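PDB 4CUA: beta-galactosidase, which hydrolyses terminal beta-galactosides and is represented here by a carbohydrate-binding module that probably attaches the enzyme to glycans. Local coordinates for residues D29-V34 / N47-W52; K37-N42 / I173-I178. One frame throughout, in Å; residues are numbered along the deposited sequence.

Contact 1: residues D29-V34 / N47-W52. With CA (calcium ion), chain C; EDO (1,2-ethanediol), chain D; EDO (1,2-ethanediol), chain F.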
ATOM      1  N   ASP A  29       9.390   5.716  -9.205  1.00  9.83           N
ATOM      2  CA  ASP A  29       9.130   5.230  -7.849  1.00  9.31           C
ATOM      3  C   ASP A  29       7.999   4.198  -7.888  1.00  8.68           C
ATOM      4  O   ASP A  29       6.931   4.412  -7.296  1.00  8.52           O
ATOM      5  CB  ASP A  29       8.716   6.363  -6.928  1.00  9.44           C
ATOM      6  CG  ASP A  29       9.794   7.377  -6.677  1.00  8.97           C
ATOM      7  OD1 ASP A  29      10.967   7.010  -6.475  1.00  9.66           O
ATOM      8  OD2 ASP A  29       9.417   8.589  -6.548  1.00  9.96           O
ATOM      9  N   PRO A  30       8.223   3.086  -8.587  1.00  9.07           N
ATOM     10  CA  PRO A  30       7.122   2.120  -8.769  1.00  9.19           C
ATOM     11  C   PRO A  30       6.690   1.523  -7.446  1.00  8.12           C
ATOM     12  O   PRO A  30       7.494   1.407  -6.508  1.00  7.86           O
ATOM     13  CB  PRO A  30       7.730   1.051  -9.637  1.00  9.11           C
ATOM     14  CG  PRO A  30       9.203   1.183  -9.401  1.00  9.13           C
ATOM     15  CD  PRO A  30       9.436   2.648  -9.249  1.00  9.16           C
ATOM     16  N   VAL A  31       5.441   1.107  -7.338  1.00  7.72           N
ATOM     17  CA  VAL A  31       4.894   0.585  -6.089  1.00  7.15           C
ATOM     18  C   VAL A  31       5.497  -0.734  -5.685  1.00  7.69           C
ATOM     19  O   VAL A  31       5.425  -1.081  -4.536  1.00  7.24           O
ATOM     20  CB  VAL A  31       3.337   0.527  -6.176  1.00  7.66           C
ATOM     21  CG1 VAL A  31       2.892  -0.631  -7.023  1.00  7.83           C
ATOM     22  CG2 VAL A  31       2.728   0.489  -4.761  1.00  7.67           C
ATOM     23  N   SER A  32       6.072  -1.461  -6.612  1.00  8.22           N
ATOM     24  CA  SER A  32       6.819  -2.696  -6.285  1.00  7.93           C
ATOM     25  C   SER A  32       7.917  -2.411  -5.268  1.00  8.29           C
ATOM     26  O   SER A  32       8.332  -3.284  -4.504  1.00  8.31           O
ATOM     27  CB  SER A  32       7.416  -3.304  -7.575  1.00  8.99           C
ATOM     28  OG  SER A  32       8.179  -2.347  -8.277  1.00 10.43           O
ATOM     29  N   ASN A  33       8.382  -1.160  -5.164  1.00  7.38           N
ATOM     30  CA  ASN A  33       9.284  -0.790  -4.086  1.00  7.16           C
ATOM     31  C   ASN A  33       8.795  -0.950  -2.706  1.00  8.10           C
ATOM     32  O   ASN A  33       9.576  -0.917  -1.778  1.00  8.19           O
ATOM     33  CB  ASN A  33       9.755   0.643  -4.252  1.00  7.66           C
ATOM     34  CG  ASN A  33      10.721   0.825  -5.430  1.00  8.27           C
ATOM     35  OD1 ASN A  33      11.399  -0.121  -5.865  1.00  9.53           O
ATOM     36  ND2 ASN A  33      10.851   2.043  -5.876  1.00  8.67           N
ATOM     37  N   VAL A  34       7.476  -1.057  -2.485  1.00  7.33           N
ATOM     38  CA  VAL A  34       6.992  -1.074  -1.117  1.00  7.44           C
ATOM     39  C   VAL A  34       6.985  -2.476  -0.448  1.00  7.21           C
ATOM     40  O   VAL A  34       6.660  -2.571   0.719  1.00  7.42           O
ATOM     41  CB  VAL A  34       5.625  -0.417  -0.888  1.00  7.17           C
ATOM     42  CG1 VAL A  34       5.574   0.983  -1.523  1.00  7.50           C
ATOM     43  CG2 VAL A  34       4.453  -1.292  -1.398  1.00  7.82           C
ATOM     44  N   ASN A  47      14.650   4.232  -2.375  1.00 10.12           N
ATOM     45  CA  ASN A  47      13.785   3.049  -2.497  1.00  8.65           C
ATOM     46  C   ASN A  47      12.408   3.385  -1.905  1.00  8.41           C
ATOM     47  O   ASN A  47      12.247   3.504  -0.702  1.00  9.11           O
ATOM     48  CB  ASN A  47      14.367   1.861  -1.719  1.00  9.03           C
ATOM     49  CG  ASN A  47      13.498   0.626  -1.885  1.00  8.90           C
ATOM     50  OD1 ASN A  47      12.597   0.378  -1.061  1.00  9.02           O
ATOM     51  ND2 ASN A  47      13.731  -0.106  -2.931  1.00 10.83           N
ATOM     52  N   ARG A  48      11.466   3.682  -2.770  1.00  7.77           N
ATOM     53  CA  ARG A  48      10.175   4.172  -2.324  1.00  7.39           C
ATOM     54  C   ARG A  48       9.165   4.157  -3.431  1.00  7.44           C
ATOM     55  O   ARG A  48       9.535   4.276  -4.607  1.00  7.95           O
ATOM     56  CB  ARG A  48      10.321   5.554  -1.722  1.00  7.92           C
ATOM     57  CG  ARG A  48      11.045   6.547  -2.619  1.00  7.86           C
ATOM     58  CD  ARG A  48      11.127   7.889  -1.957  1.00  9.65           C
ATOM     59  NE  ARG A  48      11.872   8.879  -2.720  1.00  9.34           N
ATOM     60  CZ  ARG A  48      13.185   9.087  -2.619  1.00 10.16           C
ATOM     61  NH1 ARG A  48      13.964   8.354  -1.861  1.00 10.20           N
ATOM     62  NH2 ARG A  48      13.746  10.044  -3.384  1.00 11.84           N
ATOM     63  N   TRP A  49       7.873   4.000  -3.069  1.00  7.36           N
ATOM     64  CA  TRP A  49       6.799   4.458  -3.901  1.00  6.89           C
ATOM     65  C   TRP A  49       6.534   5.901  -3.540  1.00  7.57           C
ATOM     66  O   TRP A  49       6.593   6.293  -2.372  1.00  7.34           O
ATOM     67  CB  TRP A  49       5.528   3.666  -3.625  1.00  6.87           C
ATOM     68  CG  TRP A  49       4.312   4.319  -4.236  1.00  6.54           C
ATOM     69  CD1 TRP A  49       3.856   4.127  -5.467  1.00  7.31           C
ATOM     70  CD2 TRP A  49       3.436   5.276  -3.600  1.00  7.27           C
ATOM     71  NE1 TRP A  49       2.733   4.893  -5.679  1.00  7.40           N
ATOM     72  CE2 TRP A  49       2.476   5.627  -4.564  1.00  7.53           C
ATOM     73  CE3 TRP A  49       3.406   5.868  -2.359  1.00  7.65           C
ATOM     74  CZ2 TRP A  49       1.440   6.527  -4.287  1.00  7.47           C
ATOM     75  CZ3 TRP A  49       2.360   6.761  -2.080  1.00  7.54           C
ATOM     76  CH2 TRP A  49       1.410   7.075  -3.052  1.00  8.09           C
ATOM     77  N   THR A  50       6.261   6.726  -4.556  1.00  7.58           N
ATOM     78  CA  THR A  50       5.681   8.050  -4.298  1.00  8.06           C
ATOM     79  C   THR A  50       4.727   8.330  -5.416  1.00  8.31           C
ATOM     80  O   THR A  50       4.760   7.690  -6.448  1.00  8.53           O
ATOM     81  CB  THR A  50       6.729   9.178  -4.269  1.00  8.41           C
ATOM     82  OG1 THR A  50       7.040   9.584  -5.599  1.00  9.16           O
ATOM     83  CG2 THR A  50       8.016   8.847  -3.546  1.00  9.41           C
ATOM     84  N   ASN A  51       3.903   9.362  -5.180  1.00  8.62           N
ATOM     85  CA  ASN A  51       3.102   9.977  -6.257  1.00  8.87           C
ATOM     86  C   ASN A  51       3.603  11.425  -6.429  1.00  8.79           C
ATOM     87  O   ASN A  51       2.789  12.311  -6.754  1.00  9.46           O
ATOM     88  CB  ASN A  51       1.635   9.868  -6.049  1.00  9.03           C
ATOM     89  CG  ASN A  51       1.138  10.555  -4.808  1.00  9.69           C
ATOM     90  OD1 ASN A  51       1.930  10.904  -3.937  1.00  9.85           O
ATOM     91  ND2 ASN A  51      -0.201  10.701  -4.694  1.00 12.10           N
ATOM     92  N   TRP A  52       4.888  11.636  -6.278  1.00  8.60           N
ATOM     93  CA  TRP A  52       5.510  12.956  -6.419  1.00  9.43           C
ATOM     94  C   TRP A  52       5.190  13.526  -7.798  1.00 10.91           C
ATOM     95  O   TRP A  52       5.394  12.911  -8.793  1.00 10.64           O
ATOM     96  CB  TRP A  52       7.006  12.853  -6.185  1.00 10.71           C
ATOM     97  CG  TRP A  52       7.730  14.145  -6.379  1.00 12.37           C
ATOM     98  CD1 TRP A  52       7.856  15.156  -5.454  1.00 13.94           C
ATOM     99  CD2 TRP A  52       8.463  14.545  -7.531  1.00 14.91           C
ATOM    100  NE1 TRP A  52       8.600  16.181  -6.012  1.00 16.37           N
ATOM    101  CE2 TRP A  52       9.008  15.815  -7.252  1.00 15.12           C
ATOM    102  CE3 TRP A  52       8.700  13.982  -8.768  1.00 15.26           C
ATOM    103  CZ2 TRP A  52       9.752  16.547  -8.208  1.00 18.38           C
ATOM    104  CZ3 TRP A  52       9.462  14.710  -9.722  1.00 18.89           C
ATOM    105  CH2 TRP A  52       9.966  15.967  -9.420  1.00 17.95           C
TER
HETATM  106 CA    CA C2644      11.091  -1.031  -0.093  1.00  7.43          CA
HETATM  107  C1  EDO D2645      10.812  12.283  -4.087  1.00 13.82           C
HETATM  108  O1  EDO D2645      12.206  12.494  -3.937  1.00 14.33           O
HETATM  109  C2  EDO D2645      10.460  11.462  -5.309  1.00 13.40           C
HETATM  110  O2  EDO D2645      11.019  10.119  -5.121  1.00 12.04           O
HETATM  111  C1  EDO F2647      13.821   3.626  -7.065  1.00 14.77           C
HETATM  112  O1  EDO F2647      12.731   3.158  -7.822  1.00 13.30           O
HETATM  113  C2  EDO F2647      13.485   4.968  -6.439  1.00 14.49           C
HETATM  114  O2  EDO F2647      12.474   4.830  -5.403  1.00 11.38           O
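The carboxylate oxygen OD2 of D29 is gripped by several donors. T50 OG1 gives its proton to D29 OD2 at 2.7 Å, arriving on the anti side and tilted out of the carboxylate plane, while N26 binds the same oxygen from outside the two segments. T50 OG1 also accepts the backbone N-H of W52, an ST turn that helps to orient the hydroxyl. One 1,2-ethanediol, probably from the crystallisation liquor, joins D29 to R48: its O2 lies 2.6 Å from D29 OD2 and 2.8 Å from R48 NE, bridging charges that do not meet directly. N33 CG lies anti to the carbonyl carbon (chi1 -71°), which brings the amide to R48 O; ND2 reaches that oxygen at 2.9 Å in a nearly straight bond (168°), but from above the carbonyl plane. N33 O and N47 OD1, each 2.3 Å from the calcium ion, tie both segments to the metal. V34 CG1 packs on W49 CB at 3.4 Å, and V31 CB approaches W49 CD1 at 3.7 Å; the indole N-H is taken by D24. The 3-10 segment 31-34 thereby packs against W49 of strand 49-50, which pairs with strand 172-177, and V31 and W49 both continue onto strands 19-22 and 58-67.

Contact 2: residues K37-N42 / I173-I178. With CA (calcium ion), chain C.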
ATOM      1  N   LYS A  37      11.471  -5.659   0.489  1.00  9.43           N
ATOM      2  CA  LYS A  37      12.287  -5.956   1.682  1.00  9.83           C
ATOM      3  C   LYS A  37      13.441  -5.006   1.813  1.00 11.09           C
ATOM      4  O   LYS A  37      14.301  -5.215   2.681  1.00 16.15           O
ATOM      5  CB  LYS A  37      12.759  -7.440   1.724  1.00 11.01           C
ATOM      6  CG  LYS A  37      11.546  -8.402   1.872  1.00 13.01           C
ATOM      7  CD  LYS A  37      11.948  -9.797   1.485  1.00 15.29           C
ATOM      8  CE  LYS A  37      11.909  -9.949  -0.044  1.00 19.88           C
ATOM      9  NZ  LYS A  37      12.254 -11.280  -0.595  1.00 22.52           N
ATOM     10  N   LEU A  38      13.496  -3.934   1.028  1.00 10.40           N
ATOM     11  CA  LEU A  38      14.514  -2.883   1.195  1.00 10.34           C
ATOM     12  C   LEU A  38      13.814  -1.720   1.870  1.00 10.57           C
ATOM     13  O   LEU A  38      12.703  -1.361   1.498  1.00  9.98           O
ATOM     14  CB  LEU A  38      15.082  -2.438  -0.141  1.00 12.29           C
ATOM     15  CG  LEU A  38      15.827  -3.498  -0.920  1.00 15.46           C
ATOM     16  CD1 LEU A  38      16.284  -2.945  -2.256  1.00 18.15           C
ATOM     17  CD2 LEU A  38      16.988  -4.069  -0.098  1.00 16.17           C
ATOM     18  N   ILE A  39      14.414  -1.163   2.884  1.00  8.98           N
ATOM     19  CA  ILE A  39      13.858  -0.068   3.634  1.00  9.89           C
ATOM     20  C   ILE A  39      14.886   1.020   3.606  1.00 10.31           C
ATOM     21  O   ILE A  39      16.026   0.853   4.096  1.00 12.69           O
ATOM     22  CB  ILE A  39      13.521  -0.439   5.077  1.00 10.67           C
ATOM     23  CG1 ILE A  39      12.497  -1.613   5.070  1.00 11.63           C
ATOM     24  CG2 ILE A  39      13.022   0.777   5.845  1.00 12.07           C
ATOM     25  CD1 ILE A  39      11.977  -1.949   6.426  1.00 14.41           C
ATOM     26  N   SER A  40      14.534   2.172   3.033  1.00  9.78           N
ATOM     27  CA  SER A  40      15.460   3.304   2.960  1.00 10.35           C
ATOM     28  C   SER A  40      14.712   4.608   3.164  1.00  9.73           C
ATOM     29  O   SER A  40      13.727   4.903   2.498  1.00  9.56           O
ATOM     30  CB  SER A  40      16.155   3.376   1.622  1.00 10.73           C
ATOM     31  OG  SER A  40      16.972   4.567   1.644  1.00 11.77           O
ATOM     32  N   TYR A  41      15.214   5.424   4.065  1.00  9.51           N
ATOM     33  CA  TYR A  41      14.639   6.739   4.323  1.00  9.60           C
ATOM     34  C   TYR A  41      15.415   7.906   3.692  1.00 10.67           C
ATOM     35  O   TYR A  41      15.173   9.056   4.001  1.00 11.03           O
ATOM     36  CB  TYR A  41      14.479   6.937   5.830  1.00 10.41           C
ATOM     37  CG  TYR A  41      13.477   5.953   6.377  1.00  9.75           C
ATOM     38  CD1 TYR A  41      12.116   6.153   6.284  1.00  9.65           C
ATOM     39  CD2 TYR A  41      13.913   4.806   7.018  1.00 10.01           C
ATOM     40  CE1 TYR A  41      11.236   5.197   6.810  1.00  9.18           C
ATOM     41  CE2 TYR A  41      13.057   3.890   7.528  1.00  9.18           C
ATOM     42  CZ  TYR A  41      11.715   4.113   7.464  1.00  9.41           C
ATOM     43  OH  TYR A  41      10.802   3.200   7.953  1.00  9.30           O
ATOM     44  N   ASN A  42      16.287   7.555   2.769  1.00 11.07           N
ATOM     45  CA  ASN A  42      17.109   8.557   2.080  1.00 11.74           C
ATOM     46  C   ASN A  42      17.303   8.185   0.621  1.00 12.74           C
ATOM     47  O   ASN A  42      16.520   7.439   0.039  1.00 10.93           O
ATOM     48  CB  ASN A  42      18.404   8.786   2.891  1.00 13.38           C
ATOM     49  CG  ASN A  42      19.209   7.530   3.014  1.00 14.30           C
ATOM     50  OD1 ASN A  42      19.240   6.701   2.136  1.00 13.83           O
ATOM     51  ND2 ASN A  42      19.842   7.365   4.172  1.00 18.84           N
ATOM     52  N   ILE A 173       6.351   6.256   0.564  1.00  7.16           N
ATOM     53  CA  ILE A 173       6.449   5.032   1.370  1.00  6.54           C
ATOM     54  C   ILE A 173       7.639   4.214   0.901  1.00  6.20           C
ATOM     55  O   ILE A 173       7.709   3.827  -0.250  1.00  7.25           O
ATOM     56  CB  ILE A 173       5.185   4.191   1.214  1.00  6.74           C
ATOM     57  CG1 ILE A 173       3.962   4.896   1.787  1.00  7.32           C
ATOM     58  CG2 ILE A 173       5.353   2.818   1.905  1.00  6.66           C
ATOM     59  CD1 ILE A 173       2.641   4.210   1.431  1.00  7.22           C
ATOM     60  N   THR A 174       8.549   3.894   1.848  1.00  6.95           N
ATOM     61  CA  THR A 174       9.685   3.002   1.482  1.00  7.14           C
ATOM     62  C   THR A 174       9.312   1.493   1.556  1.00  6.86           C
ATOM     63  O   THR A 174       9.793   0.727   0.765  1.00  7.25           O
ATOM     64  CB  THR A 174      10.931   3.297   2.276  1.00  7.71           C
ATOM     65  OG1 THR A 174      11.972   2.409   1.844  1.00  7.79           O
ATOM     66  CG2 THR A 174      10.778   3.229   3.740  1.00  8.28           C
ATOM     67  N   GLU A 175       8.412   1.151   2.470  1.00  7.66           N
ATOM     68  CA  GLU A 175       8.024  -0.266   2.665  1.00  7.57           C
ATOM     69  C   GLU A 175       6.747  -0.304   3.434  1.00  6.90           C
ATOM     70  O   GLU A 175       6.541   0.507   4.322  1.00  7.69           O
ATOM     71  CB  GLU A 175       9.161  -1.000   3.416  1.00  7.75           C
ATOM     72  CG  GLU A 175       9.098  -2.524   3.369  1.00  8.47           C
ATOM     73  CD  GLU A 175       9.441  -3.170   2.069  1.00  8.71           C
ATOM     74  OE1 GLU A 175       9.767  -2.493   1.074  1.00  8.30           O
ATOM     75  OE2 GLU A 175       9.401  -4.453   1.995  1.00  8.92           O
ATOM     76  N   VAL A 176       5.935  -1.326   3.104  1.00  7.76           N
ATOM     77  CA  VAL A 176       4.830  -1.722   3.952  1.00  7.60           C
ATOM     78  C   VAL A 176       5.096  -3.133   4.418  1.00  8.12           C
ATOM     79  O   VAL A 176       5.850  -3.863   3.763  1.00  8.13           O
ATOM     80  CB  VAL A 176       3.477  -1.673   3.251  1.00  8.08           C
ATOM     81  CG1 VAL A 176       3.251  -0.271   2.664  1.00  8.56           C
ATOM     82  CG2 VAL A 176       3.344  -2.745   2.177  1.00  8.20           C
ATOM     83  N   GLN A 177       4.521  -3.504   5.562  1.00  8.86           N
ATOM     84  CA  GLN A 177       4.572  -4.896   6.028  1.00  9.20           C
ATOM     85  C   GLN A 177       3.207  -5.282   6.630  1.00  9.44           C
ATOM     86  O   GLN A 177       2.608  -4.512   7.383  1.00 10.87           O
ATOM     87  CB  GLN A 177       5.677  -5.080   7.074  1.00 10.36           C
ATOM     88  CG  GLN A 177       7.031  -4.730   6.481  1.00 11.08           C
ATOM     89  CD  GLN A 177       8.183  -4.950   7.491  1.00 12.57           C
ATOM     90  OE1 GLN A 177       8.042  -4.755   8.684  1.00 14.34           O
ATOM     91  NE2 GLN A 177       9.288  -5.347   6.973  1.00 13.58           N
ATOM     92  N   ILE A 178       2.760  -6.471   6.257  1.00  9.67           N
ATOM     93  CA  ILE A 178       1.519  -7.037   6.773  1.00 10.77           C
ATOM     94  C   ILE A 178       1.864  -8.444   7.283  1.00 10.23           C
ATOM     95  O   ILE A 178       2.553  -9.188   6.572  1.00 10.59           O
ATOM     96  CB  ILE A 178       0.438  -7.124   5.682  1.00 11.09           C
ATOM     97  CG1 ILE A 178       0.151  -5.730   5.129  1.00 11.28           C
ATOM     98  CG2 ILE A 178      -0.887  -7.624   6.272  1.00 11.99           C
ATOM     99  CD1 ILE A 178      -0.730  -5.797   3.892  1.00 11.29           C
TER
HETATM  100 CA    CA C2644      11.091  -1.031  -0.093  1.00  7.43          CA
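This is a calcium-centred contact between a loop and strand 172-177, where the irregular chain of 37-42, between strands 19-22 and 49-50, runs past the corner at T174 and past E175. The contact supplies three ligands: from the loop L38 O at 2.3 Å from the calcium ion, and from the other segment T174 O at 2.4 Å and E175 OE1 at 2.3 Å. N33, D36 and N47 complete the site.

E175 divides its carboxylate between two tasks. A turn about the CB-CG bond (chi2 73°) brings OE1 to the metal while OE2 takes the backbone N-H of K37; K37 N lies 2.8 Å from E175 OE2, on the syn side and tilted out of the carboxylate plane. The second bond should limit rotation of the group about its last torsion and, with the calcium, help offset its negative charge.

A calcium ion bound between loop and strand in this way, chiefly by backbone carbonyls and acidic or amide side chains, is familiar from beta-sandwich carbohydrate-binding modules of the galactose-binding type, where it is usually structural; the same role is likely here.

T174 provides the other hold. Its hydroxyl, turned away from the backbone N (chi1 -179°), accepts the N-H of S40 in an almost perfectly straight bond, with S40 N 2.8 Å from T174 OG1, and CG2 is left to lie over one face of the Y41 ring, 4.1 Å from the ring centroid and 26° off the normal, a CH-pi contact offset toward the rim. Between these polar points I39 lies at about a right angle to both side chains: CG2 touches T174 CG2 at 3.9 Å, and CG1 touches E175 CB at 3.8 Å. S40 OG, meanwhile, accepts the backbone N-H of N42 in an ST turn and has P45 O as a further partner.

Contacts 1 and 2 lie with their centres about 9 Å apart and share one calcium ion, contact 1 supplying two of its six ligand residues and contact 2 three. Their segments alternate along the chain: 29-34, 37-42, 47-52 and, much later, 173-178. The first two belong to one long loop that leads to strand 49-50, and this strand pairs antiparallel with strand 172-177 in the same sheet. The two contacts also meet directly, through probable hydrogen bonds between N47 O and T174 OG1 and between V34 O and V176 N. The metal thus fastens an early loop with little regular structure to the C-terminal strand of the module.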